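Local coordinates for beta-glucosidase (PDB 6JXG), which probably hydrolyses terminal, non-reducing beta-D-glucosyl residues with release of beta-D-glucose, as a family 3 glycoside hydrolase in cellulose breakdown, at residues W6-L17 against V285-F294; T687-L695 against R705-S713. All blocks are in the same frame, centred on the assembly; numbering follows the deposited sequence.

Interaction 1. Residues W6-L17 against V285-F294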
loop_
_atom_site.group_PDB
_atom_site.type_symbol
_atom_site.label_atom_id
_atom_site.label_comp_id
_atom_site.label_asym_id
_atom_site.label_seq_id
_atom_site.Cartn_x
_atom_site.Cartn_y
_atom_site.Cartn_z
ATOM N N TRP A 6 4.196 -24.052 -9.173
ATOM C CA TRP A 6 2.944 -24.099 -9.916
ATOM C C TRP A 6 2.704 -25.392 -10.759
ATOM O O TRP A 6 1.710 -25.493 -11.503
ATOM C CB TRP A 6 3.059 -22.908 -10.848
ATOM C CG TRP A 6 2.883 -21.654 -10.121
ATOM C CD1 TRP A 6 3.786 -20.985 -9.315
ATOM C CD2 TRP A 6 1.687 -20.911 -10.084
ATOM N NE1 TRP A 6 3.199 -19.824 -8.813
ATOM C CE2 TRP A 6 1.903 -19.784 -9.245
ATOM C CE3 TRP A 6 0.457 -21.060 -10.696
ATOM C CZ2 TRP A 6 0.916 -18.848 -9.004
ATOM C CZ3 TRP A 6 -0.545 -20.085 -10.436
ATOM C CH2 TRP A 6 -0.287 -19.005 -9.642
ATOM N N ALA A 7 3.598 -26.362 -10.643
ATOM C CA ALA A 7 3.522 -27.511 -11.542
ATOM C C ALA A 7 2.263 -28.365 -11.306
ATOM O O ALA A 7 1.604 -28.687 -12.267
ATOM C CB ALA A 7 4.806 -28.330 -11.493
ATOM N N ALA A 8 1.903 -28.667 -10.063
ATOM C CA ALA A 8 0.676 -29.421 -9.773
ATOM C C ALA A 8 -0.572 -28.679 -10.178
ATOM O O ALA A 8 -1.488 -29.283 -10.652
ATOM C CB ALA A 8 0.597 -29.790 -8.288
ATOM N N ALA A 9 -0.582 -27.344 -10.018
ATOM C CA ALA A 9 -1.676 -26.496 -10.485
ATOM C C ALA A 9 -1.864 -26.541 -11.968
ATOM O O ALA A 9 -2.990 -26.552 -12.449
ATOM C CB ALA A 9 -1.526 -25.015 -9.979
ATOM N N TYR A 10 -0.763 -26.538 -12.709
ATOM C CA TYR A 10 -0.819 -26.487 -14.144
ATOM C C TYR A 10 -1.297 -27.858 -14.696
ATOM O O TYR A 10 -2.051 -27.927 -15.697
ATOM C CB TYR A 10 0.549 -26.105 -14.732
ATOM C CG TYR A 10 0.593 -24.653 -15.067
ATOM C CD1 TYR A 10 0.643 -23.689 -14.065
ATOM C CD2 TYR A 10 0.535 -24.221 -16.381
ATOM C CE1 TYR A 10 0.611 -22.325 -14.405
ATOM C CE2 TYR A 10 0.507 -22.881 -16.713
ATOM C CZ TYR A 10 0.522 -21.935 -15.714
ATOM O OH TYR A 10 0.534 -20.550 -16.060
ATOM N N LYS A 11 -0.912 -28.907 -14.001
ATOM C CA LYS A 11 -1.357 -30.244 -14.344
ATOM C C LYS A 11 -2.879 -30.334 -14.237
ATOM O O LYS A 11 -3.504 -30.753 -15.136
ATOM C CB LYS A 11 -0.676 -31.296 -13.489
ATOM C CG LYS A 11 -1.230 -32.644 -13.683
ATOM C CD LYS A 11 -0.213 -33.711 -13.480
ATOM C CE LYS A 11 -0.740 -35.106 -13.825
ATOM N NZ LYS A 11 -0.404 -36.093 -12.791
ATOM N N LYS A 12 -3.426 -29.836 -13.141
ATOM C CA LYS A 12 -4.868 -29.822 -12.967
ATOM C C LYS A 12 -5.507 -28.911 -14.022
ATOM O O LYS A 12 -6.460 -29.297 -14.661
ATOM C CB LYS A 12 -5.234 -29.370 -11.571
ATOM C CG LYS A 12 -4.718 -30.353 -10.514
ATOM C CD LYS A 12 -5.052 -29.806 -9.161
ATOM C CE LYS A 12 -4.211 -30.469 -8.089
ATOM N NZ LYS A 12 -4.381 -29.750 -6.828
ATOM N N ALA A 13 -4.930 -27.735 -14.245
ATOM C CA ALA A 13 -5.471 -26.813 -15.248
ATOM C C ALA A 13 -5.469 -27.401 -16.625
ATOM O O ALA A 13 -6.429 -27.193 -17.333
ATOM C CB ALA A 13 -4.707 -25.459 -15.260
ATOM N N THR A 14 -4.365 -28.034 -17.028
ATOM C CA THR A 14 -4.278 -28.617 -18.370
ATOM C C THR A 14 -5.374 -29.709 -18.524
ATOM O O THR A 14 -5.982 -29.824 -19.568
ATOM C CB THR A 14 -2.818 -29.051 -18.672
ATOM O OG1 THR A 14 -1.990 -27.840 -18.689
ATOM C CG2 THR A 14 -2.708 -29.673 -20.022
ATOM N N ALA A 15 -5.587 -30.499 -17.491
ATOM C CA ALA A 15 -6.612 -31.541 -17.537
ATOM C C ALA A 15 -8.014 -30.963 -17.698
ATOM O O ALA A 15 -8.813 -31.462 -18.480
ATOM C CB ALA A 15 -6.558 -32.393 -16.316
ATOM N N ALA A 16 -8.328 -29.906 -16.957
ATOM C CA ALA A 16 -9.602 -29.226 -17.124
ATOM C C ALA A 16 -9.805 -28.596 -18.507
ATOM O O ALA A 16 -10.901 -28.738 -19.137
ATOM C CB ALA A 16 -9.782 -28.184 -15.984
ATOM N N LEU A 17 -8.768 -27.931 -19.006
ATOM C CA LEU A 17 -8.812 -27.288 -20.309
ATOM C C LEU A 17 -9.286 -28.282 -21.404
ATOM O O LEU A 17 -9.991 -27.923 -22.359
ATOM C CB LEU A 17 -7.437 -26.738 -20.677
ATOM C CG LEU A 17 -7.336 -25.926 -21.966
ATOM C CD1 LEU A 17 -7.930 -24.548 -21.850
ATOM C CD2 LEU A 17 -5.909 -25.834 -22.493
ATOM N N VAL A 285 -6.938 -19.422 -20.335
ATOM C CA VAL A 285 -7.691 -20.335 -19.487
ATOM C C VAL A 285 -6.853 -21.191 -18.615
ATOM O O VAL A 285 -7.200 -21.412 -17.447
ATOM C CB VAL A 285 -8.646 -21.193 -20.341
ATOM C CG1 VAL A 285 -9.452 -22.115 -19.425
ATOM C CG2 VAL A 285 -9.619 -20.271 -21.052
ATOM N N THR A 286 -5.736 -21.711 -19.154
ATOM C CA THR A 286 -4.839 -22.485 -18.380
ATOM C C THR A 286 -4.340 -21.690 -17.161
ATOM O O THR A 286 -4.298 -22.218 -16.071
ATOM C CB THR A 286 -3.630 -22.989 -19.188
ATOM O OG1 THR A 286 -4.059 -23.742 -20.347
ATOM C CG2 THR A 286 -2.771 -23.848 -18.345
ATOM N N ARG A 287 -4.043 -20.419 -17.385
ATOM C CA ARG A 287 -3.519 -19.559 -16.337
ATOM C C ARG A 287 -4.579 -19.285 -15.233
ATOM O O ARG A 287 -4.301 -19.388 -14.036
ATOM C CB ARG A 287 -3.024 -18.264 -16.930
ATOM C CG ARG A 287 -1.713 -18.379 -17.728
ATOM C CD ARG A 287 -1.359 -17.112 -18.475
ATOM N NE ARG A 287 -0.028 -17.209 -19.053
ATOM C CZ ARG A 287 1.134 -17.134 -18.394
ATOM N NH1 ARG A 287 1.172 -16.844 -17.112
ATOM N NH2 ARG A 287 2.268 -17.317 -19.076
ATOM N N ILE A 288 -5.782 -18.901 -15.647
ATOM C CA ILE A 288 -6.902 -18.607 -14.745
ATOM C C ILE A 288 -7.222 -19.828 -13.863
ATOM O O ILE A 288 -7.281 -19.730 -12.629
ATOM C CB ILE A 288 -8.171 -18.209 -15.532
ATOM C CG1 ILE A 288 -7.904 -16.930 -16.325
ATOM C CG2 ILE A 288 -9.354 -17.983 -14.574
ATOM C CD1 ILE A 288 -8.821 -16.625 -17.477
ATOM N N LEU A 289 -7.297 -20.988 -14.517
ATOM C CA LEU A 289 -7.568 -22.247 -13.796
ATOM C C LEU A 289 -6.368 -22.614 -12.907
ATOM O O LEU A 289 -6.546 -23.115 -11.806
ATOM C CB LEU A 289 -7.918 -23.400 -14.790
ATOM C CG LEU A 289 -9.209 -23.177 -15.605
ATOM C CD1 LEU A 289 -9.412 -24.418 -16.457
ATOM C CD2 LEU A 289 -10.456 -22.953 -14.738
ATOM N N ALA A 290 -5.135 -22.415 -13.381
ATOM C CA ALA A 290 -3.972 -22.723 -12.564
ATOM C C ALA A 290 -4.044 -21.956 -11.212
ATOM O O ALA A 290 -3.739 -22.507 -10.165
ATOM C CB ALA A 290 -2.696 -22.383 -13.290
ATOM N N SER A 291 -4.345 -20.678 -11.273
ATOM C CA SER A 291 -4.418 -19.847 -10.079
ATOM C C SER A 291 -5.523 -20.304 -9.112
ATOM O O SER A 291 -5.351 -20.350 -7.885
ATOM C CB SER A 291 -4.646 -18.404 -10.526
ATOM O OG SER A 291 -3.396 -17.847 -11.028
ATOM N N TRP A 292 -6.649 -20.683 -9.687
ATOM C CA TRP A 292 -7.773 -21.318 -8.964
ATOM C C TRP A 292 -7.357 -22.566 -8.194
ATOM O O TRP A 292 -7.591 -22.679 -6.962
ATOM C CB TRP A 292 -8.899 -21.621 -9.972
ATOM C CG TRP A 292 -10.204 -22.118 -9.416
ATOM C CD1 TRP A 292 -11.019 -21.447 -8.566
ATOM C CD2 TRP A 292 -10.878 -23.345 -9.730
ATOM N NE1 TRP A 292 -12.143 -22.185 -8.307
ATOM C CE2 TRP A 292 -12.087 -23.338 -9.029
ATOM C CE3 TRP A 292 -10.618 -24.401 -10.612
ATOM C CZ2 TRP A 292 -12.975 -24.337 -9.092
ATOM C CZ3 TRP A 292 -11.528 -25.421 -10.665
ATOM C CH2 TRP A 292 -12.699 -25.369 -9.903
ATOM N N TYR A 293 -6.712 -23.475 -8.916
ATOM C CA TYR A 293 -6.196 -24.705 -8.310
ATOM C C TYR A 293 -5.049 -24.413 -7.365
ATOM O O TYR A 293 -4.955 -25.047 -6.323
ATOM C CB TYR A 293 -5.691 -25.665 -9.360
ATOM C CG TYR A 293 -6.761 -26.346 -10.167
ATOM C CD1 TYR A 293 -7.662 -27.184 -9.541
ATOM C CD2 TYR A 293 -6.859 -26.193 -11.535
ATOM C CE1 TYR A 293 -8.637 -27.827 -10.228
ATOM C CE2 TYR A 293 -7.859 -26.869 -12.254
ATOM C CZ TYR A 293 -8.733 -27.692 -11.553
ATOM O OH TYR A 293 -9.784 -28.361 -12.170
ATOM N N PHE A 294 -4.176 -23.456 -7.728
ATOM C CA PHE A 294 -2.997 -23.132 -6.900
ATOM C C PHE A 294 -3.329 -22.758 -5.463
ATOM O O PHE A 294 -2.727 -23.274 -4.548
ATOM C CB PHE A 294 -2.137 -22.017 -7.542
ATOM C CG PHE A 294 -0.895 -21.713 -6.764
ATOM C CD1 PHE A 294 -0.894 -20.749 -5.767
ATOM C CD2 PHE A 294 0.230 -22.451 -6.967
ATOM C CE1 PHE A 294 0.235 -20.493 -4.983
ATOM C CE2 PHE A 294 1.397 -22.170 -6.251
ATOM C CZ PHE A 294 1.373 -21.174 -5.222
HETATM O O HOH W 1 -6.207 -27.525 -5.843
HETATM O O HOH W 2 -8.484 -30.727 -13.443
HETATM O O HOH W 3 -2.898 -27.311 -7.076
#

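Interaction 2. Residues T687-L695 against R705-S713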
loop_
_atom_site.group_PDB
_atom_site.type_symbol
_atom_site.label_atom_id
_atom_site.label_comp_id
_atom_site.label_asym_id
_atom_site.label_seq_id
_atom_site.Cartn_x
_atom_site.Cartn_y
_atom_site.Cartn_z
ATOM N N THR A 687 25.389 -7.826 -10.173
ATOM C CA THR A 687 25.915 -7.691 -8.822
ATOM C C THR A 687 27.384 -7.284 -8.828
ATOM O O THR A 687 28.213 -8.103 -9.218
ATOM C CB THR A 687 25.849 -9.012 -8.089
ATOM O OG1 THR A 687 24.560 -9.587 -8.328
ATOM C CG2 THR A 687 26.036 -8.806 -6.574
ATOM N N PRO A 688 27.704 -6.069 -8.372
ATOM C CA PRO A 688 29.103 -5.611 -8.392
ATOM C C PRO A 688 30.090 -6.539 -7.667
ATOM O O PRO A 688 29.773 -7.259 -6.682
ATOM C CB PRO A 688 29.073 -4.248 -7.681
ATOM C CG PRO A 688 27.662 -3.794 -7.740
ATOM C CD PRO A 688 26.805 -5.058 -7.795
ATOM N N THR A 689 31.306 -6.498 -8.189
ATOM C CA THR A 689 32.286 -7.499 -7.911
ATOM C C THR A 689 33.680 -6.902 -7.552
ATOM O O THR A 689 34.686 -7.576 -7.499
ATOM C CB THR A 689 32.239 -8.431 -9.163
ATOM O OG1 THR A 689 32.583 -9.743 -8.776
ATOM C CG2 THR A 689 33.063 -7.940 -10.322
ATOM N N SER A 690 33.736 -5.609 -7.348
ATOM C CA SER A 690 34.935 -4.949 -6.847
ATOM C C SER A 690 34.469 -3.668 -6.161
ATOM O O SER A 690 33.399 -3.116 -6.446
ATOM C CB SER A 690 35.895 -4.579 -7.985
ATOM O OG SER A 690 35.280 -3.638 -8.852
ATOM N N GLY A 691 35.299 -3.172 -5.278
ATOM C CA GLY A 691 34.876 -2.077 -4.455
ATOM C C GLY A 691 34.118 -2.750 -3.334
ATOM O O GLY A 691 34.315 -3.953 -3.022
ATOM N N GLU A 692 33.238 -1.983 -2.719
ATOM C CA GLU A 692 32.655 -2.391 -1.515
ATOM C C GLU A 692 31.330 -1.691 -1.457
ATOM O O GLU A 692 31.178 -0.554 -1.967
ATOM C CB GLU A 692 33.526 -1.956 -0.341
ATOM C CG GLU A 692 33.620 -0.446 -0.134
ATOM C CD GLU A 692 34.464 -0.101 1.091
ATOM O OE1 GLU A 692 34.150 0.873 1.817
ATOM O OE2 GLU A 692 35.417 -0.850 1.370
ATOM N N PHE A 693 30.382 -2.373 -0.859
ATOM C CA PHE A 693 29.086 -1.744 -0.575
ATOM C C PHE A 693 29.230 -0.944 0.669
ATOM O O PHE A 693 29.881 -1.385 1.610
ATOM C CB PHE A 693 28.019 -2.826 -0.380
ATOM C CG PHE A 693 27.822 -3.684 -1.603
ATOM C CD1 PHE A 693 26.995 -3.276 -2.629
ATOM C CD2 PHE A 693 28.439 -4.941 -1.712
ATOM C CE1 PHE A 693 26.779 -4.066 -3.756
ATOM C CE2 PHE A 693 28.210 -5.739 -2.840
ATOM C CZ PHE A 693 27.417 -5.291 -3.877
ATOM N N SER A 694 28.599 0.225 0.737
ATOM C CA SER A 694 28.526 0.944 1.980
ATOM C C SER A 694 27.242 0.560 2.737
ATOM O O SER A 694 26.191 0.476 2.135
ATOM C CB SER A 694 28.520 2.423 1.695
ATOM O OG SER A 694 29.733 2.747 1.159
ATOM N N LEU A 695 27.369 0.264 4.018
ATOM C CA LEU A 695 26.265 -0.129 4.889
ATOM C C LEU A 695 26.009 0.980 5.921
ATOM O O LEU A 695 26.938 1.385 6.579
ATOM C CB LEU A 695 26.705 -1.332 5.654
ATOM C CG LEU A 695 27.178 -2.519 4.809
ATOM C CD1 LEU A 695 27.613 -3.712 5.637
ATOM C CD2 LEU A 695 26.075 -2.896 3.855
ATOM N N ARG A 705 23.527 5.737 12.551
ATOM C CA ARG A 705 24.251 5.560 13.753
ATOM C C ARG A 705 25.485 4.682 13.551
ATOM O O ARG A 705 26.384 4.777 14.348
ATOM C CB ARG A 705 23.388 4.891 14.804
ATOM C CG ARG A 705 22.087 5.630 15.037
ATOM C CD ARG A 705 22.277 6.912 15.834
ATOM N NE ARG A 705 20.944 7.430 16.137
ATOM C CZ ARG A 705 20.197 7.076 17.179
ATOM N NH1 ARG A 705 20.658 6.305 18.160
ATOM N NH2 ARG A 705 18.990 7.581 17.301
ATOM N N LEU A 706 25.466 3.792 12.580
ATOM C CA LEU A 706 26.572 2.852 12.391
ATOM C C LEU A 706 26.910 2.800 10.932
ATOM O O LEU A 706 26.059 2.964 10.031
ATOM C CB LEU A 706 26.234 1.467 12.937
ATOM C CG LEU A 706 25.688 1.365 14.349
ATOM C CD1 LEU A 706 24.951 0.056 14.524
ATOM C CD2 LEU A 706 26.831 1.545 15.346
ATOM N N GLN A 707 28.171 2.548 10.669
ATOM C CA GLN A 707 28.593 2.453 9.294
ATOM C C GLN A 707 29.566 1.303 9.143
ATOM O O GLN A 707 30.371 1.006 10.035
ATOM C CB GLN A 707 29.224 3.784 8.890
ATOM C CG GLN A 707 29.789 3.866 7.482
ATOM C CD GLN A 707 31.224 3.358 7.319
ATOM O OE1 GLN A 707 32.095 3.540 8.160
ATOM N NE2 GLN A 707 31.462 2.687 6.225
ATOM N N GLY A 708 29.484 0.632 8.014
ATOM C CA GLY A 708 30.403 -0.451 7.739
ATOM C C GLY A 708 30.451 -0.679 6.266
ATOM O O GLY A 708 29.917 0.080 5.511
ATOM N N SER A 709 31.090 -1.745 5.867
ATOM C CA SER A 709 31.136 -2.074 4.434
ATOM C C SER A 709 31.128 -3.564 4.211
ATOM O O SER A 709 31.281 -4.340 5.138
ATOM C CB SER A 709 32.319 -1.389 3.772
ATOM O OG SER A 709 33.477 -1.877 4.358
ATOM N N LEU A 710 30.798 -3.944 2.994
ATOM C CA LEU A 710 30.785 -5.323 2.579
ATOM C C LEU A 710 31.660 -5.285 1.363
ATOM O O LEU A 710 31.335 -4.636 0.374
ATOM C CB LEU A 710 29.395 -5.784 2.157
ATOM C CG LEU A 710 28.533 -6.774 2.913
ATOM C CD1 LEU A 710 27.331 -7.092 2.028
ATOM C CD2 LEU A 710 29.235 -8.034 3.371
ATOM N N LYS A 711 32.814 -5.909 1.486
ATOM C CA LYS A 711 33.706 -6.199 0.371
ATOM C C LYS A 711 32.852 -6.916 -0.672
ATOM O O LYS A 711 32.055 -7.773 -0.299
ATOM C CB LYS A 711 34.814 -7.119 0.873
ATOM C CG LYS A 711 34.313 -8.165 1.924
ATOM C CD LYS A 711 34.226 -7.629 3.401
ATOM C CE LYS A 711 32.945 -8.063 4.103
ATOM N NZ LYS A 711 32.560 -7.242 5.295
ATOM N N CYS A 712 32.949 -6.502 -1.933
ATOM C CA CYS A 712 32.167 -7.083 -3.050
ATOM C C CYS A 712 32.766 -8.402 -3.569
ATOM O O CYS A 712 33.083 -8.483 -4.744
ATOM C CB CYS A 712 32.098 -6.119 -4.247
ATOM S SG CYS A 712 31.263 -4.554 -3.949
ATOM N N SER A 713 32.869 -9.405 -2.691
ATOM C CA SER A 713 33.307 -10.765 -3.022
ATOM C C SER A 713 33.191 -11.590 -1.747
ATOM O O SER A 713 33.652 -11.139 -0.683
ATOM C CB SER A 713 34.768 -10.777 -3.498
ATOM O OG SER A 713 35.579 -9.997 -2.621
#

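Interaction 1. Residues W6-L17 against V285-F294
A13, T286 and Y293 interlock as knobs into holes where helix 7-17 packs on a helix of the TIM-barrel-like N-terminal domain of family 3 glycoside hydrolases. The axes of 7-17 and 285-294 approach to 7.9 Å, their N-to-C directions 126° apart. Alanines make this closeness possible. A9 CB lies 3.3 Å from A290 O, and A13 CB sits among T286, L289, A290 and Y293. Next to them the Y10 ring passes obliquely by A290 CB and T286 CG2, with CE1 3.5 Å from A290 CB. At one end W6 stacks face to face on F294, ring planes 11° apart. F294 CG is anti to its backbone N (chi1 -177°), which lays the ring along the indole face. The W6 edge meets S291 OG, whose hydrogen bond goes to A195 O, and W6 NE1 bonds to N193. An alanine at W6 is likely to leave one face of F294 uncovered and N193 without its indole donor. The K12 side faces solvent. The aliphatic part of K12 lies over the Y293 ring, with CB 3.5 Å from the centroid. Water bridges K12 NZ to Y293 O. A second water links K12 O, at 2.8 Å, to Y293 OH, at 3.0 Å.

Interaction 2. Residues T687-L695 against R705-S713
C712 SG is turned anti to its own carbonyl carbon (chi1 -63°), and F693 CG likewise (chi1 -61°), and the two groups meet. The sulfur lies over one face of the F693 ring, 3.9 Å from its centroid and 28° off the normal. F693 CE2 is the ring atom nearest to C712 SG, at 3.5 Å. P688 CB touches the same sulfur more loosely. C712 is also the centre of an inverse gamma turn, and its backbone N bonds to G691 O at 3.1 Å. G691 has backbone angles that would jam a CB against the preceding carbonyl, so glycine fits there. From E692 on, the chains form an antiparallel beta hairpin of the fibronectin type III-like domain. F693 and L710 are a hydrogen-bonded pair, with F693 N 2.7 Å from L710 O. L695 and G708 are the next such pair. F693, L695 and L710 share one face of the sheet. There L695 CD1 packs 4.2 Å from L710 CG, and strands 582-591 and 612-622 cover both leucines. E692 and S709 lie on the other face. The extended E692 chain brings OE1 to 3.5 Å from S709 CB. K711 starts on that face, but its NZ curls back to the outer edge of its strand to bond S709 O.

Interaction 1 closes in the chain before interaction 2 opens. Their centres are about 43 Å apart, and their nearest atoms about 24 Å, so they do not touch. They share no helix or sheet. Interaction 1 is long-range in sequence: it brings the N-terminal helix 7-17 back onto helix 278-294 of the TIM-barrel-like domain, across 267 intervening residues. Interaction 2 is local, joining two neighbouring strands of a hairpin in the fibronectin type III-like domain near the C-terminus. Its strand 704-711 is an outermost strand of a four-stranded antiparallel sheet. The contacts thus belong to different domains. Their centres lie about 29 and 30 Å from the centre of the chain, and they involve the first helix and the last strand of the modelled chain.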